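Long-range contacts in rusticyanin (Thiobacillus ferrooxidans, PDB 2CAK), which carries electrons from cytochrome c552 to the A-type oxidase in the periplasm, using a single bound copper ion: residues F53-K58 and Y133-Q138; G83-I88 and T108-V113. All blocks are in the same frame, centred on the assembly; numbering follows the deposited sequence. Where two conformers were deposited one is given.

Interaction 1: F53-K58 and Y133-Q138; sequences FEVHGK and YYYVCQ. Unlike the reference sequence in segment 53-58: Gly57 (reference Asp). With CU1 (copper (I) ion), chain B.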
ATOM      1  N   PHE A  53      -1.079   2.210   6.989  1.00 11.10           N
ATOM      2  CA  PHE A  53      -1.728   2.203   5.692  1.00 10.23           C
ATOM      3  C   PHE A  53      -3.213   1.952   5.840  1.00 10.09           C
ATOM      4  O   PHE A  53      -3.608   1.145   6.683  1.00 13.50           O
ATOM      5  CB  PHE A  53      -1.171   1.056   4.842  1.00 11.17           C
ATOM      6  CG  PHE A  53       0.287   1.135   4.429  1.00 10.73           C
ATOM      7  CD1 PHE A  53       0.696   2.028   3.451  1.00 11.63           C
ATOM      8  CD2 PHE A  53       1.244   0.332   5.028  1.00 10.87           C
ATOM      9  CE1 PHE A  53       2.001   2.044   3.048  1.00 12.21           C
ATOM     10  CE2 PHE A  53       2.547   0.346   4.587  1.00 11.98           C
ATOM     11  CZ  PHE A  53       2.952   1.218   3.619  1.00 11.41           C
ATOM     12  N   GLU A  54      -4.004   2.592   4.995  1.00 10.25           N
ATOM     13  CA  GLU A  54      -5.448   2.308   4.915  1.00 10.53           C
ATOM     14  C   GLU A  54      -5.750   1.739   3.513  1.00 10.24           C
ATOM     15  O   GLU A  54      -5.355   2.297   2.496  1.00 12.20           O
ATOM     16  CB  GLU A  54      -6.270   3.555   5.167  1.00 10.88           C
ATOM     17  CG  GLU A  54      -6.429   3.915   6.650  1.00 12.46           C
ATOM     18  CD  GLU A  54      -5.137   4.363   7.300  1.00 12.07           C
ATOM     19  OE1 GLU A  54      -4.543   5.329   6.897  1.00 13.77           O
ATOM     20  OE2 GLU A  54      -4.714   3.680   8.327  1.00 14.55           O
ATOM     21  N   VAL A  55      -6.476   0.629   3.532  1.00 10.83           N
ATOM     22  CA  VAL A  55      -6.978   0.021   2.288  1.00 11.07           C
ATOM     23  C   VAL A  55      -8.457  -0.272   2.490  1.00 12.28           C
ATOM     24  O   VAL A  55      -8.826  -0.916   3.496  1.00 12.59           O
ATOM     25  CB  VAL A  55      -6.242  -1.293   1.975  1.00 12.18           C
ATOM     26  CG1 VAL A  55      -6.797  -1.915   0.691  1.00 15.85           C
ATOM     27  CG2 VAL A  55      -4.749  -1.126   1.939  1.00 15.43           C
ATOM     28  N   HIS A  56      -9.334   0.203   1.623  1.00 13.70           N
ATOM     29  CA  HIS A  56     -10.772   0.027   1.766  1.00 14.27           C
ATOM     30  C   HIS A  56     -11.245   0.493   3.142  1.00 14.60           C
ATOM     31  O   HIS A  56     -12.117  -0.112   3.754  1.00 16.84           O
ATOM     32  CB  HIS A  56     -11.202  -1.430   1.510  1.00 14.31           C
ATOM     33  CG  HIS A  56     -12.533  -1.529   0.858  1.00 13.67           C
ATOM     34  ND1 HIS A  56     -12.677  -1.940  -0.461  1.00 13.73           N
ATOM     35  CD2 HIS A  56     -13.783  -1.291   1.295  1.00 16.65           C
ATOM     36  CE1 HIS A  56     -13.951  -1.915  -0.768  1.00 16.12           C
ATOM     37  NE2 HIS A  56     -14.659  -1.537   0.257  1.00 17.84           N
ATOM     38  N   GLY A  57     -10.672   1.622   3.598  1.00 15.82           N
ATOM     39  CA  GLY A  57     -11.000   2.242   4.820  1.00 17.52           C
ATOM     40  C   GLY A  57     -10.730   1.499   6.092  1.00 17.19           C
ATOM     41  O   GLY A  57     -11.316   1.763   7.131  1.00 21.93           O
ATOM     42  N   LYS A  58      -9.858   0.551   6.061  1.00 14.70           N
ATOM     43  CA  LYS A  58      -9.410  -0.257   7.172  1.00 14.20           C
ATOM     44  C   LYS A  58      -7.930  -0.010   7.404  1.00 13.03           C
ATOM     45  O   LYS A  58      -7.183   0.191   6.451  1.00 12.88           O
ATOM     46  CB  LYS A  58      -9.624  -1.752   6.888  1.00 17.78           C
ATOM     47  CG  LYS A  58     -11.072  -2.150   6.652  1.00 22.32           C
ATOM     48  CD  LYS A  58     -11.818  -2.061   7.959  1.00 27.72           C
ATOM     49  CE  LYS A  58     -11.477  -3.292   8.805  1.00 34.56           C
ATOM     50  NZ  LYS A  58     -12.659  -3.679   9.622  1.00 52.11           N
ATOM     51  N   TYR A 133       3.107 -12.590   1.595  1.00 12.37           N
ATOM     52  CA  TYR A 133       3.883 -11.368   1.400  1.00 12.93           C
ATOM     53  C   TYR A 133       3.488 -10.350   2.474  1.00 12.25           C
ATOM     54  O   TYR A 133       2.466 -10.502   3.171  1.00 13.14           O
ATOM     55  CB  TYR A 133       3.669 -10.792  -0.000  1.00 13.30           C
ATOM     56  CG  TYR A 133       3.890 -11.738  -1.161  1.00 13.56           C
ATOM     57  CD1 TYR A 133       2.953 -12.708  -1.505  1.00 14.48           C
ATOM     58  CD2 TYR A 133       5.030 -11.661  -1.959  1.00 15.32           C
ATOM     59  CE1 TYR A 133       3.177 -13.555  -2.564  1.00 15.23           C
ATOM     60  CE2 TYR A 133       5.249 -12.502  -3.032  1.00 16.36           C
ATOM     61  CZ  TYR A 133       4.306 -13.460  -3.345  1.00 15.07           C
ATOM     62  OH  TYR A 133       4.554 -14.281  -4.414  1.00 19.37           O
ATOM     63  N   TYR A 134       4.287  -9.292   2.576  1.00 12.47           N
ATOM     64  CA  TYR A 134       3.991  -8.178   3.442  1.00 12.44           C
ATOM     65  C   TYR A 134       4.174  -6.874   2.652  1.00 11.25           C
ATOM     66  O   TYR A 134       5.084  -6.807   1.833  1.00 13.25           O
ATOM     67  CB  TYR A 134       4.925  -8.148   4.663  1.00 13.83           C
ATOM     68  CG  TYR A 134       4.635  -9.341   5.560  1.00 17.41           C
ATOM     69  CD1 TYR A 134       3.727  -9.269   6.613  1.00 19.58           C
ATOM     70  CD2 TYR A 134       5.241 -10.582   5.315  1.00 19.75           C
ATOM     71  CE1 TYR A 134       3.478 -10.380   7.391  1.00 23.18           C
ATOM     72  CE2 TYR A 134       4.952 -11.678   6.082  1.00 24.44           C
ATOM     73  CZ  TYR A 134       4.084 -11.579   7.132  1.00 25.08           C
ATOM     74  OH  TYR A 134       3.799 -12.702   7.895  1.00 33.39           O
ATOM     75  N   TYR A 135       3.332  -5.895   2.918  1.00 11.45           N
ATOM     76  CA  TYR A 135       3.526  -4.548   2.383  1.00 10.55           C
ATOM     77  C   TYR A 135       4.028  -3.673   3.545  1.00 10.77           C
ATOM     78  O   TYR A 135       3.490  -3.746   4.642  1.00 12.87           O
ATOM     79  CB  TYR A 135       2.266  -3.976   1.720  1.00 11.18           C
ATOM     80  CG  TYR A 135       0.983  -3.907   2.523  1.00 10.90           C
ATOM     81  CD1 TYR A 135       0.126  -4.993   2.658  1.00 11.70           C
ATOM     82  CD2 TYR A 135       0.615  -2.743   3.165  1.00 12.32           C
ATOM     83  CE1 TYR A 135      -1.036  -4.929   3.398  1.00 11.79           C
ATOM     84  CE2 TYR A 135      -0.560  -2.660   3.886  1.00 13.50           C
ATOM     85  CZ  TYR A 135      -1.373  -3.744   4.001  1.00 11.93           C
ATOM     86  OH  TYR A 135      -2.535  -3.639   4.754  1.00 14.56           O
ATOM     87  N   VAL A 136       5.085  -2.890   3.264  1.00 10.85           N
ATOM     88  CA  VAL A 136       5.811  -2.149   4.271  1.00 11.14           C
ATOM     89  C   VAL A 136       6.140  -0.768   3.759  1.00 10.25           C
ATOM     90  O   VAL A 136       6.275  -0.562   2.548  1.00 12.32           O
ATOM     91  CB  VAL A 136       7.091  -2.882   4.754  0.70 14.07           C
ATOM     92  CG1 VAL A 136       6.847  -4.333   5.094  0.70 19.09           C
ATOM     93  CG2 VAL A 136       8.226  -2.790   3.738  0.70 16.17           C
ATOM     94  N   CYS A 137       6.360   0.170   4.649  1.00 10.06           N
ATOM     95  CA  CYS A 137       6.983   1.443   4.377  1.00 10.29           C
ATOM     96  C   CYS A 137       8.483   1.366   4.772  1.00 11.22           C
ATOM     97  O   CYS A 137       8.793   0.772   5.820  1.00 12.79           O
ATOM     98  CB  CYS A 137       6.328   2.569   5.149  1.00 11.08           C
ATOM     99  SG  CYS A 137       7.105   4.204   4.910  1.00 11.51           S
ATOM    100  N   GLN A 138       9.335   1.968   3.931  1.00 11.24           N
ATOM    101  CA  GLN A 138      10.776   1.945   4.191  1.00 13.18           C
ATOM    102  C   GLN A 138      11.312   3.133   4.977  1.00 13.24           C
ATOM    103  O   GLN A 138      12.521   3.143   5.271  1.00 16.47           O
ATOM    104  CB  GLN A 138      11.571   1.830   2.869  1.00 16.58           C
ATOM    105  CG  GLN A 138      11.415   0.475   2.222  1.00 18.83           C
ATOM    106  CD  GLN A 138      12.482   0.351   1.127  1.00 23.24           C
ATOM    107  OE1 GLN A 138      12.427   0.726  -0.045  1.00 28.60           O
ATOM    108  NE2 GLN A 138      13.575  -0.137   1.665  1.00 26.70           N
TER
HETATM  109 CU   CU1 B 156       6.076   5.564   6.353  1.00 13.41          CU

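Interaction 2: G83-I88 and T108-V113; sequences GHSFDI and TGFSPV. With CU1 (copper (I) ion), chain B.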
ATOM      1  N   GLY A  83       7.183  11.372   3.378  1.00 13.44           N
ATOM      2  CA  GLY A  83       7.225  10.712   2.091  1.00 13.47           C
ATOM      3  C   GLY A  83       7.228   9.210   2.085  1.00 13.74           C
ATOM      4  O   GLY A  83       8.176   8.535   1.627  1.00 15.09           O
ATOM      5  N   HIS A  84       6.174   8.592   2.545  1.00 11.76           N
ATOM      6  CA  HIS A  84       6.055   7.156   2.757  1.00 10.17           C
ATOM      7  C   HIS A  84       6.193   6.389   1.462  1.00 10.49           C
ATOM      8  O   HIS A  84       5.892   6.883   0.371  1.00 12.88           O
ATOM      9  CB  HIS A  84       4.654   6.891   3.336  1.00 11.03           C
ATOM     10  CG  HIS A  84       4.342   7.533   4.639  1.00 10.74           C
ATOM     11  ND1 HIS A  84       4.794   7.101   5.869  1.00 11.46           N
ATOM     12  CD2 HIS A  84       3.526   8.598   4.873  1.00 11.79           C
ATOM     13  CE1 HIS A  84       4.259   7.893   6.779  1.00 12.55           C
ATOM     14  NE2 HIS A  84       3.485   8.841   6.220  1.00 11.92           N
ATOM     15  N   SER A  85       6.598   5.137   1.591  1.00 10.89           N
ATOM     16  CA  SER A  85       6.664   4.230   0.443  1.00 10.77           C
ATOM     17  C   SER A  85       5.708   3.056   0.640  1.00 10.17           C
ATOM     18  O   SER A  85       5.166   2.847   1.727  1.00 11.61           O
ATOM     19  CB  SER A  85       8.078   3.682   0.207  1.00 11.57           C
ATOM     20  OG  SER A  85       8.488   2.768   1.208  1.00 12.96           O
ATOM     21  N   PHE A  86       5.492   2.267  -0.391  1.00 10.04           N
ATOM     22  CA  PHE A  86       4.683   1.052  -0.372  1.00  9.61           C
ATOM     23  C   PHE A  86       5.483  -0.029  -1.106  1.00 10.65           C
ATOM     24  O   PHE A  86       5.602   0.010  -2.330  1.00 11.59           O
ATOM     25  CB  PHE A  86       3.328   1.292  -1.042  1.00 11.66           C
ATOM     26  CG  PHE A  86       2.365   0.124  -0.982  1.00 11.02           C
ATOM     27  CD1 PHE A  86       1.342   0.108  -0.030  1.00 13.50           C
ATOM     28  CD2 PHE A  86       2.426  -0.950  -1.822  1.00 12.70           C
ATOM     29  CE1 PHE A  86       0.469  -0.946   0.049  1.00 14.40           C
ATOM     30  CE2 PHE A  86       1.543  -1.992  -1.699  1.00 14.87           C
ATOM     31  CZ  PHE A  86       0.539  -2.028  -0.796  1.00 14.56           C
ATOM     32  N   ASP A  87       6.033  -0.970  -0.370  1.00 10.14           N
ATOM     33  CA  ASP A  87       6.922  -1.979  -0.931  1.00 10.48           C
ATOM     34  C   ASP A  87       6.480  -3.372  -0.482  1.00 11.07           C
ATOM     35  O   ASP A  87       6.196  -3.590   0.711  1.00 13.91           O
ATOM     36  CB  ASP A  87       8.370  -1.731  -0.469  1.00 11.82           C
ATOM     37  CG  ASP A  87       8.847  -0.403  -1.027  1.00 11.85           C
ATOM     38  OD1 ASP A  87       8.936  -0.294  -2.275  1.00 13.37           O
ATOM     39  OD2 ASP A  87       9.063   0.527  -0.269  1.00 14.78           O
ATOM     40  N   ILE A  88       6.487  -4.329  -1.406  1.00 11.13           N
ATOM     41  CA  ILE A  88       6.074  -5.711  -1.103  1.00 11.11           C
ATOM     42  C   ILE A  88       7.312  -6.593  -0.993  1.00 11.47           C
ATOM     43  O   ILE A  88       8.182  -6.587  -1.882  1.00 13.91           O
ATOM     44  CB  ILE A  88       5.095  -6.213  -2.169  1.00 12.19           C
ATOM     45  CG1 ILE A  88       3.861  -5.312  -2.292  1.00 13.94           C
ATOM     46  CG2 ILE A  88       4.707  -7.652  -1.905  1.00 14.67           C
ATOM     47  CD1 ILE A  88       2.991  -5.574  -3.520  1.00 18.40           C
ATOM     48  N   THR A 108       7.176   0.831  -4.623  1.00 11.08           N
ATOM     49  CA  THR A 108       7.492   2.218  -4.921  1.00 10.69           C
ATOM     50  C   THR A 108       8.772   2.675  -4.197  1.00 11.62           C
ATOM     51  O   THR A 108       9.227   2.122  -3.191  1.00 13.01           O
ATOM     52  CB  THR A 108       6.350   3.170  -4.560  1.00 11.25           C
ATOM     53  OG1 THR A 108       6.333   3.427  -3.157  1.00 11.44           O
ATOM     54  CG2 THR A 108       4.975   2.645  -4.957  1.00 13.20           C
ATOM     55  N   GLY A 109       9.322   3.776  -4.723  1.00 12.44           N
ATOM     56  CA  GLY A 109      10.240   4.595  -3.964  1.00 12.52           C
ATOM     57  C   GLY A 109       9.525   5.436  -2.941  1.00 11.27           C
ATOM     58  O   GLY A 109       8.335   5.315  -2.673  1.00 11.96           O
ATOM     59  N   PHE A 110      10.287   6.374  -2.360  1.00 12.43           N
ATOM     60  CA  PHE A 110       9.666   7.330  -1.452  1.00 12.07           C
ATOM     61  C   PHE A 110       8.798   8.313  -2.237  1.00 11.32           C
ATOM     62  O   PHE A 110       9.163   8.821  -3.300  1.00 14.15           O
ATOM     63  CB  PHE A 110      10.753   8.057  -0.629  1.00 12.88           C
ATOM     64  CG  PHE A 110      11.518   7.121   0.288  1.00 12.83           C
ATOM     65  CD1 PHE A 110      10.908   6.518   1.355  1.00 13.99           C
ATOM     66  CD2 PHE A 110      12.846   6.853   0.056  1.00 15.16           C
ATOM     67  CE1 PHE A 110      11.575   5.614   2.172  1.00 14.65           C
ATOM     68  CE2 PHE A 110      13.505   5.946   0.862  1.00 16.21           C
ATOM     69  CZ  PHE A 110      12.885   5.293   1.937  1.00 15.88           C
ATOM     70  N   SER A 111       7.593   8.571  -1.690  1.00 11.84           N
ATOM     71  CA  SER A 111       6.606   9.416  -2.350  1.00 11.78           C
ATOM     72  C   SER A 111       6.884  10.887  -2.109  1.00 12.78           C
ATOM     73  O   SER A 111       7.530  11.276  -1.103  1.00 14.11           O
ATOM     74  CB  SER A 111       5.234   9.111  -1.834  1.00 12.80           C
ATOM     75  OG  SER A 111       5.065   9.377  -0.443  1.00 12.93           O
ATOM     76  N   PRO A 112       6.371  11.753  -2.983  1.00 13.58           N
ATOM     77  CA  PRO A 112       6.393  13.186  -2.699  1.00 13.81           C
ATOM     78  C   PRO A 112       5.577  13.496  -1.468  1.00 12.63           C
ATOM     79  O   PRO A 112       4.543  12.903  -1.234  1.00 14.24           O
ATOM     80  CB  PRO A 112       5.749  13.835  -3.930  1.00 19.51           C
ATOM     81  CG  PRO A 112       5.563  12.755  -4.935  1.00 21.28           C
ATOM     82  CD  PRO A 112       5.744  11.423  -4.259  1.00 16.43           C
ATOM     83  N   VAL A 113       6.035  14.530  -0.781  1.00 13.27           N
ATOM     84  CA  VAL A 113       5.252  15.054   0.330  1.00 14.10           C
ATOM     85  C   VAL A 113       4.100  15.870  -0.223  1.00 14.04           C
ATOM     86  O   VAL A 113       4.207  16.465  -1.283  1.00 16.26           O
ATOM     87  CB  VAL A 113       6.101  15.841   1.345  1.00 17.26           C
ATOM     88  CG1 VAL A 113       7.250  14.973   1.810  1.00 20.45           C
ATOM     89  CG2 VAL A 113       6.495  17.202   0.848  1.00 28.73           C
TER
HETATM   90 CU   CU1 B 156       6.076   5.564   6.353  1.00 13.41          CU

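Interaction 1: F53-K58 and Y133-Q138
Phe53 and Tyr135 meet between strand 53-55 and strand 133-136, whose axes come no closer than 10.2 Å and whose N-to-C directions differ by 119°; with no hydrogen bond between the segments, side chains bridge the gap between the two sheets of the sandwich. The two rings form an offset edge-to-face pair, the edge of Tyr135 turned toward the face of Phe53, with centroids 5.4 Å apart and planes at 62°. Their closest atoms are Phe53 CD2 and Tyr135 CD2, 3.6 Å apart, while Phe53 CB sits at the edge of the tyrosine ring, near its plane. Tyr135 reaches this place with CG held between its backbone N and carbonyl carbon. Its hydroxyl is hydrogen-bonded to the carbonyl oxygen of Pro61, which anchors the hydroxyl end of the ring, and Val55 CG2 lies alongside Tyr135 OH at 4.4 Å. The far end of Phe53 points edge-on into the backbone of the other segment: CZ is 3.7 Å from Cys137 N and close to the carbonyl carbon of Val136. The same CZ touches Cys137 CB at 3.9 Å. Cys137 turns SG anti to its backbone N (chi1 178°), which carries the sulfur to the copper at 2.2 Å, where His84 and His142 also bind. The contact is thus mainly apolar, an aromatic pair plus ring-edge packing on the backbone of Val136 and Cys137, and buried. Phe53 packs against the carbon of the thiolate ligand and not its sulfur, which is consistent with an apolar flank beside the ligand and is likely to limit movement of Cys137.

Interaction 2: G83-I88 and T108-V113
Segments 83-88 and 108-113 run side by side in nearly opposite directions, 166° apart end to end, with CA atoms of Gly83 and Ser111, and of Ser85 and Phe110, 4.7 Å from each other. Thr108 and Phe86 exchange two bonds: Thr108 N donates to Phe86 O at 2.9 Å, and Phe86 N donates to Thr108 OG1 at 3.1 Å, nearly straight at 163°. OG1 stands between the backbone N and carbonyl carbon of Thr108 (chi1 79°), where it can face Phe86 N, and donates to Gly109 O on an in-plane lone pair. Replacing Thr108 with a valine would probably leave Phe86 N and Gly109 O without this shared partner. Asp87 OD1 lies only 2.6 Å from Thr108 O, a separation suggesting that the acid is probably protonated, while Asp87 OD2 accepts from Ser85 OG nearly end-on. Further along, two donors of Ser111 grip His84 O: OG at 2.8 Å on an in-plane lone pair, and N at 3.2 Å from above the carbonyl plane. The ring of Phe110 presents its edge to Gly83 O, with CD1 3.4 Å away, and Gly83 CA packs so closely on Ser111 O that a side chain there would clash. The side chain of His84 leaves its backbone away from segment 108-113, and its ring binds copper through ND1 at 2.1 Å. The serine is thus likely to steady the backbone of a copper ligand. Such a ligand histidine, just ahead of a sheet strand and separate in sequence from the cysteine, second histidine and methionine, is characteristic of the type 1 copper site in cupredoxins.

In the fold
Both interactions are buried and meet at the copper, interaction 1 through Cys137 and interaction 2 through His84, but they differ in depth and chemistry. The centre of interaction 1 lies about 4 Å from the centre of the chain, that of interaction 2 about 9 Å; the first joins the two sheets by aromatic packing, the second pairs polar backbone and hydroxyl groups, with Phe110 and Val113 exposed at its edge. Along the chain, interaction 2 is nested within the loop closed by interaction 1. Strands 131-136 and 87-89 are neighbours in one sheet, where Val136 N probably bonds to Asp87 O (2.9 Å). Phe86 also meets both Phe53 and Tyr135, extending the aromatic cluster across the two contacts.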